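Local atomic coordinates of ochratoxinase (PDB entry 4C60), a protein that hydrolyses the amide bond of the mycotoxin ochratoxin A, releasing L-phenylalanine, as a zinc-dependent carboxypeptidase of the amidohydrolase superfamily. Residues 100-105 with 130-135. Numbering follows the deposited sequence.
Sequences GCWEAL and TIVGPN
Cys-101 and Gly-133 bring the two backbones to within 4.5 Å between CA atoms, an instructive case of an extended chain laid against a helix at a residue without a side chain. Cys-101 touches with its CB, 3.4 Å from Val-132 O; SG is turned beside its own backbone N, anti to the carbonyl carbon (chi1 -76°). The carbonyl Cys-101 O, which accepts the helical bond from Leu-105 N, also lies 3.6 Å from Gly-133 CA and meets the Pro-134 ring at CD.

Leu-105, one turn on, spreads its two methyls along the extended chain: CD1 rests 3.7 Å from Gly-133 O, an oxygen that takes a hydrogen bond from Lys-416 NZ, while CD2 lies by the glycine's amide and 4.1 Å from Val-132 CB. Ala-104, between Cys-101 and Leu-105 in sequence, sets its methyl against the proline ring, CB to Pro-134 CG being 3.7 Å. Just before the glycine, Val-132 sets CG1 anti to its carbonyl carbon (chi1 -60°), which leaves CG2 between backbone N and carbonyl carbon, and this methyl approaches Trp-102 CD1 obliquely at 3.8 Å. The indole and the valine run side by side in the same direction, and Trp-102 NE1 is hydrogen-bonded to Pro-428 O of the same chain.

No hydrogen bond links the segments; the seam is buried and held by van der Waals contact, partly of side-chain carbons against backbone carbonyls. It joins the C-terminal half of helix 90-106 to the loop that leads from helix 119-127 into strand 135-138, within the twisted TIM-barrel part of the fold. Tyr-112 of strand 109-114 packs on both Ala-104 and Pro-134, Phe-421 of strand 419-422 covers Leu-105 and Val-132, and the Trp-102 ring stacks edge-to-face with Trp-429 of its own chain and with Trp-429 of a second subunit.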
loop_
_atom_site.group_PDB
_atom_site.type_symbol
_atom_site.label_atom_id
_atom_site.label_comp_id
_atom_site.label_asym_id
_atom_site.label_seq_id
_atom_site.Cartn_x
_atom_site.Cartn_y
_atom_site.Cartn_z
ATOM N N GLY F 100 28.060 -25.484 7.059
ATOM C CA GLY F 100 27.831 -25.743 8.469
ATOM C C GLY F 100 27.162 -27.085 8.759
ATOM O O GLY F 100 27.536 -27.783 9.702
ATOM N N CYS F 101 26.193 -27.456 7.932
ATOM C CA CYS F 101 25.517 -28.738 8.081
ATOM C C CYS F 101 26.445 -29.914 7.770
ATOM O O CYS F 101 26.372 -30.954 8.427
ATOM C CB CYS F 101 24.268 -28.787 7.202
ATOM S SG CYS F 101 22.914 -27.825 7.912
ATOM N N TRP F 102 27.320 -29.738 6.784
ATOM C CA TRP F 102 28.295 -30.757 6.457
ATOM C C TRP F 102 29.178 -30.980 7.677
ATOM O O TRP F 102 29.422 -32.114 8.091
ATOM C CB TRP F 102 29.147 -30.324 5.263
ATOM C CG TRP F 102 30.139 -31.357 4.791
ATOM C CD1 TRP F 102 29.908 -32.354 3.898
ATOM C CD2 TRP F 102 31.496 -31.481 5.190
ATOM N NE1 TRP F 102 31.034 -33.093 3.722
ATOM C CE2 TRP F 102 32.026 -32.587 4.518
ATOM C CE3 TRP F 102 32.321 -30.769 6.070
ATOM C CZ2 TRP F 102 33.358 -33.005 4.680
ATOM C CZ3 TRP F 102 33.666 -31.185 6.225
ATOM C CH2 TRP F 102 34.162 -32.283 5.525
ATOM N N GLU F 103 29.660 -29.871 8.224
ATOM C CA GLU F 103 30.641 -29.883 9.291
ATOM C C GLU F 103 30.078 -30.521 10.569
ATOM O O GLU F 103 30.774 -31.261 11.272
ATOM C CB GLU F 103 31.099 -28.453 9.575
ATOM C CG GLU F 103 32.569 -28.312 9.828
ATOM C CD GLU F 103 33.467 -28.457 8.664
ATOM O OE1 GLU F 103 33.257 -27.869 7.604
ATOM O OE2 GLU F 103 34.459 -29.163 8.867
ATOM N N ALA F 104 28.805 -30.249 10.826
ATOM C CA ALA F 104 28.053 -30.853 11.930
ATOM C C ALA F 104 28.049 -32.380 11.880
ATOM O O ALA F 104 28.332 -33.058 12.880
ATOM C CB ALA F 104 26.618 -30.371 11.895
ATOM N N LEU F 105 27.739 -32.899 10.706
ATOM C CA LEU F 105 27.662 -34.319 10.497
ATOM C C LEU F 105 29.036 -34.970 10.612
ATOM O O LEU F 105 29.160 -36.040 11.206
ATOM C CB LEU F 105 27.047 -34.598 9.134
ATOM C CG LEU F 105 26.183 -35.845 8.985
ATOM C CD1 LEU F 105 25.071 -35.866 10.016
ATOM C CD2 LEU F 105 25.619 -35.870 7.571
ATOM N N THR F 130 20.209 -33.171 -2.027
ATOM C CA THR F 130 21.133 -32.186 -2.625
ATOM C C THR F 130 22.355 -31.894 -1.739
ATOM O O THR F 130 23.470 -31.861 -2.239
ATOM C CB THR F 130 20.446 -30.842 -2.971
ATOM O OG1 THR F 130 19.178 -31.073 -3.595
ATOM C CG2 THR F 130 21.308 -30.030 -3.927
ATOM N N ILE F 131 22.134 -31.675 -0.441
ATOM C CA ILE F 131 23.230 -31.555 0.516
ATOM C C ILE F 131 23.094 -32.590 1.629
ATOM O O ILE F 131 22.200 -33.430 1.601
ATOM C CB ILE F 131 23.328 -30.148 1.130
ATOM C CG1 ILE F 131 22.050 -29.793 1.907
ATOM C CG2 ILE F 131 23.599 -29.109 0.047
ATOM C CD1 ILE F 131 22.172 -28.524 2.721
ATOM N N VAL F 132 24.004 -32.530 2.595
ATOM C CA VAL F 132 23.943 -33.422 3.737
ATOM C C VAL F 132 23.897 -32.648 5.033
ATOM O O VAL F 132 24.358 -31.507 5.127
ATOM C CB VAL F 132 25.091 -34.439 3.808
ATOM C CG1 VAL F 132 25.098 -35.335 2.576
ATOM C CG2 VAL F 132 26.451 -33.801 4.059
ATOM N N GLY F 133 23.344 -33.282 6.050
ATOM C CA GLY F 133 23.349 -32.665 7.362
ATOM C C GLY F 133 22.624 -33.454 8.419
ATOM O O GLY F 133 22.127 -34.543 8.167
ATOM N N PRO F 134 22.526 -32.879 9.610
ATOM C CA PRO F 134 21.757 -33.504 10.660
ATOM C C PRO F 134 20.274 -33.481 10.349
ATOM O O PRO F 134 19.832 -32.719 9.495
ATOM C CB PRO F 134 22.044 -32.628 11.892
ATOM C CG PRO F 134 23.170 -31.731 11.526
ATOM C CD PRO F 134 23.152 -31.616 10.032
ATOM N N ASN F 135 19.499 -34.310 11.038
ATOM C CA ASN F 135 18.064 -34.085 11.134
ATOM C C ASN F 135 17.848 -32.705 11.714
ATOM O O ASN F 135 18.437 -32.369 12.757
ATOM C CB ASN F 135 17.430 -35.092 12.067
ATOM C CG ASN F 135 17.429 -36.475 11.489
ATOM O OD1 ASN F 135 16.695 -36.758 10.563
ATOM N ND2 ASN F 135 18.241 -37.357 12.056
#